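Local coordinates for protein peptidase S15/CocE/NonD (Thaumarchaeota archaeon SCGC AB-539-E09, PDB 4PF1) that acts as a serine aminopeptidase of the alpha/beta-hydrolase fold, probably removing residues from the N-terminal end of peptides, at residues A180-A185 and P358-Y363; D426-D431 and A606-W611; R586-F591 and E601-A606. All coordinates share one frame; numbering follows the deposited sequence.

Contact 1 belongs to the alpha/beta-hydrolase core, whereas contacts 2 and 3 lie on the opposite side of the chain's centre, in the C-terminal beta-sandwich region. The centre of contact 1 is about 48 Å from the centre of each of the others. Contacts 2 and 3 are neighbours, with centres about 14 Å apart. They share Ala606, and a probable hydrogen bond joins Ser430 OG to Gln589 OE1 (2.6 Å); contact 3 is nested within the loop that contact 2 closes. Segment 180-185 of contact 1 runs on to Ala185, which touches His328 and Asp295 of the likely catalytic Ser161-His328-Asp295 triad.

Contact 1: residues A180-A185 and P358-Y363; sequences AVVPFA and PFLDHY
Ala180 CB and Val182 CG2 close on the Phe359 ring from the strand side, and the dense part of this contact is built around that ring. Both methyls find the same ring atom: Ala180 CB lies 3.8 Å from Phe359 CE2, and Val182 CG2 lies 3.8 Å from Phe359 CE2 as well. The carbonyl between them joins in, with Val181 O 3.7 Å from Phe359 CE2. All three approach the ring obliquely. Phe359 is directed at the strand by a chi1 of 169°, which sets CG opposite the backbone N, and Val182 and Phe359 run past each other in opposite directions. A second apolar point is made by Leu360, whose CD2 reaches Val182 CG2 at 3.9 Å although its CB does not point straight at the strand.

The strand belongs to the central, mostly parallel sheet of the alpha/beta-hydrolase fold, between strands 154-160 and 287-292, and helix 347-365 packs against it. The short axes of 180-184 and 358-363 come within 9.2 Å of each other and run nearly antiparallel, at 161°. No hydrogen bond crosses between the segments, so side-chain packing holds this pair. Val182 also touches Met356 of the same helix, while Leu360 touches Ala156 of strand 154-160.

Packing thins toward Tyr363. Ala180 CB meets Tyr363 CD2 at 4.2 Å, again obliquely, and Tyr363 is partly exposed, in contrast to the buried Phe359. The Tyr363 hydroxyl makes a weak hydrogen bond to Lys369. On the helix flank turned from the strand, the partly exposed Asp361 and His362 take other partners: Asp361 OD1 bonds to Tyr99 OH and to Gln357 NE2, and His362 ND1 bonds to the carbonyl of Ala367.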
# COMPACT_ATOMS: atom_id res chain seq x y z
N ALA A 180 18.89 5.11 39.63
CA ALA A 180 19.42 5.06 38.26
C ALA A 180 18.64 5.97 37.32
O ALA A 180 17.49 6.31 37.60
CB ALA A 180 19.38 3.62 37.73
N VAL A 181 19.26 6.35 36.18
CA VAL A 181 18.61 7.17 35.14
C VAL A 181 18.91 6.60 33.74
O VAL A 181 20.01 6.10 33.50
CB VAL A 181 18.94 8.69 35.21
CG1 VAL A 181 18.23 9.37 36.38
CG2 VAL A 181 20.44 8.94 35.26
N VAL A 182 17.92 6.69 32.83
CA VAL A 182 18.08 6.26 31.44
C VAL A 182 17.62 7.42 30.50
O VAL A 182 16.49 7.41 30.00
CB VAL A 182 17.36 4.91 31.11
CG1 VAL A 182 17.68 4.45 29.68
CG2 VAL A 182 17.74 3.81 32.11
N PRO A 183 18.48 8.45 30.28
CA PRO A 183 18.06 9.54 29.39
C PRO A 183 18.24 9.17 27.90
O PRO A 183 19.35 8.88 27.45
CB PRO A 183 18.96 10.71 29.81
CG PRO A 183 20.17 10.07 30.41
CD PRO A 183 19.85 8.66 30.80
N PHE A 184 17.12 9.14 27.15
CA PHE A 184 17.10 8.87 25.71
C PHE A 184 17.12 10.17 24.93
O PHE A 184 16.45 11.12 25.33
CB PHE A 184 15.84 8.08 25.30
CG PHE A 184 15.69 6.66 25.77
CD1 PHE A 184 15.13 6.38 27.01
CD2 PHE A 184 15.96 5.60 24.92
CE1 PHE A 184 14.91 5.05 27.41
CE2 PHE A 184 15.76 4.27 25.32
CZ PHE A 184 15.23 4.01 26.57
N ALA A 185 17.88 10.22 23.82
CA ALA A 185 17.94 11.35 22.88
C ALA A 185 17.61 12.71 23.54
O ALA A 185 16.75 13.44 23.07
CB ALA A 185 16.96 11.09 21.74
N PRO A 358 17.91 -5.17 32.54
CA PRO A 358 18.86 -5.71 33.54
C PRO A 358 19.62 -4.60 34.28
O PRO A 358 19.93 -4.78 35.46
CB PRO A 358 19.81 -6.58 32.70
CG PRO A 358 19.04 -6.88 31.45
CD PRO A 358 18.26 -5.64 31.18
N PHE A 359 19.87 -3.45 33.62
CA PHE A 359 20.50 -2.27 34.23
C PHE A 359 19.61 -1.78 35.39
O PHE A 359 20.09 -1.65 36.52
CB PHE A 359 20.70 -1.15 33.18
CG PHE A 359 21.09 0.21 33.72
CD1 PHE A 359 22.41 0.49 34.05
CD2 PHE A 359 20.15 1.22 33.86
CE1 PHE A 359 22.78 1.76 34.53
CE2 PHE A 359 20.51 2.48 34.34
CZ PHE A 359 21.82 2.74 34.67
N LEU A 360 18.30 -1.57 35.11
CA LEU A 360 17.32 -1.10 36.09
C LEU A 360 17.09 -2.13 37.19
O LEU A 360 17.07 -1.77 38.37
CB LEU A 360 15.98 -0.76 35.41
CG LEU A 360 15.99 0.41 34.41
CD1 LEU A 360 14.68 0.48 33.65
CD2 LEU A 360 16.28 1.74 35.10
N ASP A 361 16.93 -3.43 36.82
CA ASP A 361 16.68 -4.51 37.78
C ASP A 361 17.81 -4.65 38.80
O ASP A 361 17.54 -4.92 39.97
CB ASP A 361 16.43 -5.84 37.07
CG ASP A 361 15.07 -5.95 36.41
OD1 ASP A 361 14.10 -5.37 36.95
OD2 ASP A 361 14.96 -6.67 35.39
N HIS A 362 19.08 -4.42 38.38
CA HIS A 362 20.22 -4.51 39.29
C HIS A 362 20.17 -3.42 40.37
O HIS A 362 20.35 -3.73 41.54
CB HIS A 362 21.56 -4.46 38.54
CG HIS A 362 22.74 -4.28 39.45
ND1 HIS A 362 23.09 -5.24 40.37
CD2 HIS A 362 23.54 -3.20 39.61
CE1 HIS A 362 24.12 -4.74 41.04
NE2 HIS A 362 24.43 -3.52 40.61
N TYR A 363 19.96 -2.15 39.98
CA TYR A 363 19.96 -1.03 40.92
C TYR A 363 18.64 -0.86 41.68
O TYR A 363 18.63 -0.21 42.73
CB TYR A 363 20.31 0.29 40.20
CG TYR A 363 21.72 0.36 39.67
CD1 TYR A 363 22.81 0.45 40.54
CD2 TYR A 363 21.98 0.37 38.31
CE1 TYR A 363 24.12 0.50 40.07
CE2 TYR A 363 23.29 0.44 37.82
CZ TYR A 363 24.35 0.51 38.70
OH TYR A 363 25.64 0.59 38.22

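Contact 2: residues D426-D431 and A606-W611; sequences DEYVSD and ATQRVW
Glu427 and Arg609 lie side by side and point the same way, their carboxylate and guanidinium planes only 9° apart. Arg609 presents its NE side, and both its bonds end on one oxygen: Glu427 OE2 is 2.7 Å from Arg609 NE and 3.0 Å from Arg609 NH2. The NE bond uses the anti lone pair of OE2. This salt bridge shares its face with Val429 and Thr607, and Thr607 CG2 packs 3.6 Å from Glu427 OE2.

On the other face, Tyr428 and Gln608 pass each other at a slant. A chi1 of 74° sets Tyr428 CG between its backbone N and carbonyl carbon and brings the ring over the neighbouring strand, so that Gln608 CB covers one face in a CH-pi contact, 3.7 Å from the ring centroid and 22° off the normal. The Tyr428 hydroxyl bonds to Ser578.

The backbones form an antiparallel pair from Asp426-Val610 to Ser430-Ala606. Hydrogen-bonded and non-hydrogen-bonded pairs alternate, and Gln608 N meets Tyr428 O at 2.7 Å.

Strand 606-625 also bonds to strand 489-496 along its other edge; Tyr428 and Val610 pack on Leu471 of strand 471-474, while Tyr428 and Gln608 touch Trp503 of strand 502-510.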
# COMPACT_ATOMS: atom_id res chain seq x y z
N ASP A 426 36.51 24.30 -6.42
CA ASP A 426 35.25 23.99 -7.10
C ASP A 426 34.30 25.14 -6.85
O ASP A 426 34.18 25.60 -5.71
CB ASP A 426 34.68 22.65 -6.62
CG ASP A 426 35.60 21.49 -6.90
OD1 ASP A 426 35.79 21.14 -8.09
OD2 ASP A 426 36.18 20.95 -5.93
N GLU A 427 33.68 25.66 -7.91
CA GLU A 427 32.83 26.85 -7.82
C GLU A 427 31.36 26.56 -8.10
O GLU A 427 31.03 25.71 -8.93
CB GLU A 427 33.35 27.90 -8.82
CG GLU A 427 32.81 29.30 -8.59
CD GLU A 427 33.31 30.30 -9.62
OE1 GLU A 427 32.75 30.33 -10.74
OE2 GLU A 427 34.26 31.04 -9.30
N TYR A 428 30.47 27.30 -7.41
CA TYR A 428 29.02 27.27 -7.60
C TYR A 428 28.40 28.57 -7.10
O TYR A 428 29.01 29.28 -6.29
CB TYR A 428 28.36 26.05 -6.93
CG TYR A 428 28.27 26.11 -5.42
CD1 TYR A 428 29.35 25.77 -4.62
CD2 TYR A 428 27.06 26.41 -4.79
CE1 TYR A 428 29.25 25.73 -3.23
CE2 TYR A 428 26.96 26.41 -3.40
CZ TYR A 428 28.05 26.07 -2.62
OH TYR A 428 27.96 26.06 -1.25
N VAL A 429 27.20 28.90 -7.60
CA VAL A 429 26.48 30.10 -7.19
C VAL A 429 25.30 29.69 -6.31
O VAL A 429 24.47 28.88 -6.73
CB VAL A 429 26.04 30.97 -8.40
CG1 VAL A 429 25.25 32.20 -7.93
CG2 VAL A 429 27.25 31.40 -9.24
N SER A 430 25.25 30.24 -5.09
CA SER A 430 24.15 30.00 -4.17
C SER A 430 23.16 31.15 -4.25
O SER A 430 23.52 32.30 -3.97
CB SER A 430 24.66 29.81 -2.75
OG SER A 430 23.59 29.82 -1.82
N ASP A 431 21.92 30.86 -4.65
CA ASP A 431 20.88 31.87 -4.81
C ASP A 431 19.83 31.75 -3.69
O ASP A 431 19.03 30.81 -3.68
CB ASP A 431 20.23 31.74 -6.20
CG ASP A 431 19.18 32.80 -6.54
OD1 ASP A 431 19.08 33.79 -5.79
OD2 ASP A 431 18.49 32.64 -7.56
N ALA A 606 25.49 34.71 -4.29
CA ALA A 606 26.91 34.72 -3.96
C ALA A 606 27.63 33.59 -4.68
O ALA A 606 27.07 32.51 -4.87
CB ALA A 606 27.11 34.59 -2.46
N THR A 607 28.88 33.86 -5.09
CA THR A 607 29.75 32.90 -5.75
C THR A 607 30.54 32.17 -4.67
O THR A 607 31.28 32.80 -3.92
CB THR A 607 30.65 33.63 -6.78
OG1 THR A 607 29.81 34.29 -7.72
CG2 THR A 607 31.58 32.68 -7.51
N GLN A 608 30.33 30.85 -4.56
CA GLN A 608 30.96 30.03 -3.53
C GLN A 608 32.06 29.18 -4.11
O GLN A 608 31.90 28.61 -5.18
CB GLN A 608 29.93 29.13 -2.81
CG GLN A 608 28.52 29.74 -2.62
CD GLN A 608 28.48 30.82 -1.57
OE1 GLN A 608 29.05 31.90 -1.73
NE2 GLN A 608 27.74 30.58 -0.51
N ARG A 609 33.19 29.07 -3.38
CA ARG A 609 34.34 28.29 -3.83
C ARG A 609 34.88 27.42 -2.71
O ARG A 609 35.29 27.94 -1.68
CB ARG A 609 35.46 29.21 -4.34
CG ARG A 609 35.19 29.85 -5.69
CD ARG A 609 36.27 30.87 -6.00
NE ARG A 609 36.03 31.54 -7.28
CZ ARG A 609 36.81 32.49 -7.78
NH1 ARG A 609 37.88 32.90 -7.11
NH2 ARG A 609 36.52 33.05 -8.94
N VAL A 610 34.92 26.10 -2.93
CA VAL A 610 35.52 25.16 -1.98
C VAL A 610 36.93 24.85 -2.50
O VAL A 610 37.09 24.20 -3.53
CB VAL A 610 34.65 23.89 -1.76
CG1 VAL A 610 35.43 22.81 -1.01
CG2 VAL A 610 33.37 24.25 -1.00
N TRP A 611 37.95 25.39 -1.80
CA TRP A 611 39.35 25.29 -2.20
C TRP A 611 39.98 23.95 -1.81
O TRP A 611 39.65 23.39 -0.77
CB TRP A 611 40.15 26.46 -1.62
CG TRP A 611 39.86 27.77 -2.32
CD1 TRP A 611 38.70 28.49 -2.28
CD2 TRP A 611 40.75 28.49 -3.18
NE1 TRP A 611 38.81 29.61 -3.06
CE2 TRP A 611 40.06 29.64 -3.63
CE3 TRP A 611 42.07 28.29 -3.61
CZ2 TRP A 611 40.66 30.59 -4.46
CZ3 TRP A 611 42.66 29.23 -4.45
CH2 TRP A 611 41.95 30.36 -4.87

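Contact 3: residues R586-F591 and E601-A606; sequences RNPQTF and ESYRKA
The Tyr603 ring is held between Arg586 and Pro588. The Arg586 guanidinium lies flat over one face in an offset cation-pi stack, planes 2° apart and centres 4.0 Å apart. Its NH2 comes within 3.4 Å of Tyr603 CE2. Pro588 covers the opposite face with a CH-pi contact, its CB 4.2 Å from the ring centroid and nearly above it, at 12° from the normal. At the edge, in the ring plane, a water bridges Tyr603 OH and the carbonyl of Arg586. The bend of the Arg586 chain at chi3 (-57°) turns the guanidinium onto the ring, and carbonyls outside the contact, Gly239 to NH2 and Pro432 to NH1, also anchor it.

Both segments belong to the long loop between strands 571-577 and 606-625, in the C-terminal non-catalytic domain region. An Asx turn shapes the first: Asn587 OD1 accepts from the backbone N of Gln589, while Asn587 ND2 bonds to Asp500 and Asp502.

Three direct hydrogen bonds then tie the loop to itself. Arg604 N donates to Pro588 O at 3.1 Å. Gln589 extends beyond CG, and its NE2 donates to a lone pair of Arg604 O at 3.0 Å, in the carbonyl plane; its OE1 is hydrogen-bonded to Ser430 OG, so both ends of the amide are engaged. Thr590 OG1 gives its proton to a lone pair of Ser602 O at 2.6 Å, also in the carbonyl plane. A second water donates to Gln589 O and, over a longer distance, to Lys605 O. On the outer side, Thr590 CG2 reaches the guanidinium edge of the exposed Arg604, 3.4 Å from its NE.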
# COMPACT_ATOMS: atom_id res chain seq x y z
N ARG A 586 17.02 30.83 5.59
CA ARG A 586 18.07 31.18 4.63
C ARG A 586 19.06 32.16 5.19
O ARG A 586 18.67 33.13 5.85
CB ARG A 586 17.48 31.79 3.35
CG ARG A 586 16.49 30.92 2.62
CD ARG A 586 15.70 31.73 1.61
NE ARG A 586 15.00 32.87 2.22
CZ ARG A 586 14.82 34.04 1.62
NH1 ARG A 586 15.29 34.25 0.40
NH2 ARG A 586 14.18 35.02 2.25
N ASN A 587 20.34 31.97 4.86
CA ASN A 587 21.35 32.95 5.17
C ASN A 587 21.23 34.04 4.09
O ASN A 587 21.17 33.69 2.90
CB ASN A 587 22.75 32.33 5.21
CG ASN A 587 23.79 33.24 5.81
OD1 ASN A 587 24.09 34.32 5.28
ND2 ASN A 587 24.37 32.83 6.92
N PRO A 588 21.12 35.34 4.46
CA PRO A 588 20.97 36.38 3.42
C PRO A 588 22.17 36.47 2.47
O PRO A 588 22.01 36.93 1.34
CB PRO A 588 20.82 37.67 4.24
CG PRO A 588 20.45 37.23 5.62
CD PRO A 588 21.13 35.92 5.82
N GLN A 589 23.35 35.99 2.92
CA GLN A 589 24.63 35.98 2.20
C GLN A 589 25.25 37.40 2.13
O GLN A 589 26.27 37.61 1.48
CB GLN A 589 24.53 35.28 0.82
CG GLN A 589 24.09 33.82 0.99
CD GLN A 589 24.10 32.96 -0.25
OE1 GLN A 589 24.13 31.73 -0.15
NE2 GLN A 589 23.98 33.56 -1.43
N THR A 590 24.65 38.33 2.89
CA THR A 590 25.17 39.66 3.21
C THR A 590 25.02 39.77 4.72
O THR A 590 24.04 39.25 5.26
CB THR A 590 24.47 40.82 2.44
OG1 THR A 590 23.13 40.99 2.89
CG2 THR A 590 24.53 40.65 0.92
N PHE A 591 26.01 40.36 5.41
CA PHE A 591 25.96 40.44 6.87
C PHE A 591 24.88 41.41 7.38
O PHE A 591 24.86 42.58 6.99
CB PHE A 591 27.32 40.81 7.47
CG PHE A 591 27.36 40.74 8.98
CD1 PHE A 591 27.49 39.52 9.64
CD2 PHE A 591 27.24 41.89 9.75
CE1 PHE A 591 27.52 39.46 11.03
CE2 PHE A 591 27.26 41.83 11.15
CZ PHE A 591 27.40 40.61 11.78
N GLU A 601 16.11 43.10 0.88
CA GLU A 601 17.24 43.62 0.09
C GLU A 601 18.57 42.94 0.45
O GLU A 601 19.50 42.96 -0.36
CB GLU A 601 17.39 45.15 0.24
CG GLU A 601 16.10 45.93 0.39
CD GLU A 601 15.66 46.15 1.82
OE1 GLU A 601 16.33 46.94 2.54
OE2 GLU A 601 14.66 45.53 2.24
N SER A 602 18.66 42.36 1.66
CA SER A 602 19.88 41.70 2.15
C SER A 602 20.12 40.31 1.52
O SER A 602 21.24 39.81 1.58
CB SER A 602 19.84 41.58 3.67
OG SER A 602 18.88 40.63 4.11
N TYR A 603 19.07 39.70 0.92
CA TYR A 603 19.16 38.36 0.32
C TYR A 603 19.70 38.46 -1.12
O TYR A 603 18.97 38.80 -2.05
CB TYR A 603 17.78 37.65 0.36
CG TYR A 603 17.31 37.36 1.77
CD1 TYR A 603 16.64 38.32 2.52
CD2 TYR A 603 17.52 36.11 2.36
CE1 TYR A 603 16.23 38.07 3.83
CE2 TYR A 603 17.12 35.85 3.66
CZ TYR A 603 16.47 36.83 4.40
OH TYR A 603 16.04 36.57 5.68
N ARG A 604 21.02 38.20 -1.28
CA ARG A 604 21.68 38.31 -2.58
C ARG A 604 22.45 37.05 -2.96
O ARG A 604 22.97 36.35 -2.09
CB ARG A 604 22.65 39.51 -2.61
CG ARG A 604 22.07 40.86 -2.19
CD ARG A 604 22.95 42.03 -2.61
NE ARG A 604 24.37 41.83 -2.30
CZ ARG A 604 25.32 41.66 -3.21
NH1 ARG A 604 25.02 41.68 -4.50
NH2 ARG A 604 26.58 41.47 -2.83
N LYS A 605 22.58 36.81 -4.29
CA LYS A 605 23.34 35.70 -4.86
C LYS A 605 24.81 35.84 -4.50
O LYS A 605 25.32 36.96 -4.40
CB LYS A 605 23.21 35.68 -6.40
CG LYS A 605 21.85 35.27 -6.92
CD LYS A 605 21.85 35.24 -8.44
CE LYS A 605 20.46 35.16 -9.01
NZ LYS A 605 20.49 35.00 -10.49
N ALA A 606 25.49 34.71 -4.29
CA ALA A 606 26.91 34.72 -3.96
C ALA A 606 27.63 33.59 -4.68
O ALA A 606 27.07 32.51 -4.87
CB ALA A 606 27.11 34.59 -2.46
O HOH W 1 16.17 34.09 6.55
O HOH W 2 26.05 38.02 -1.39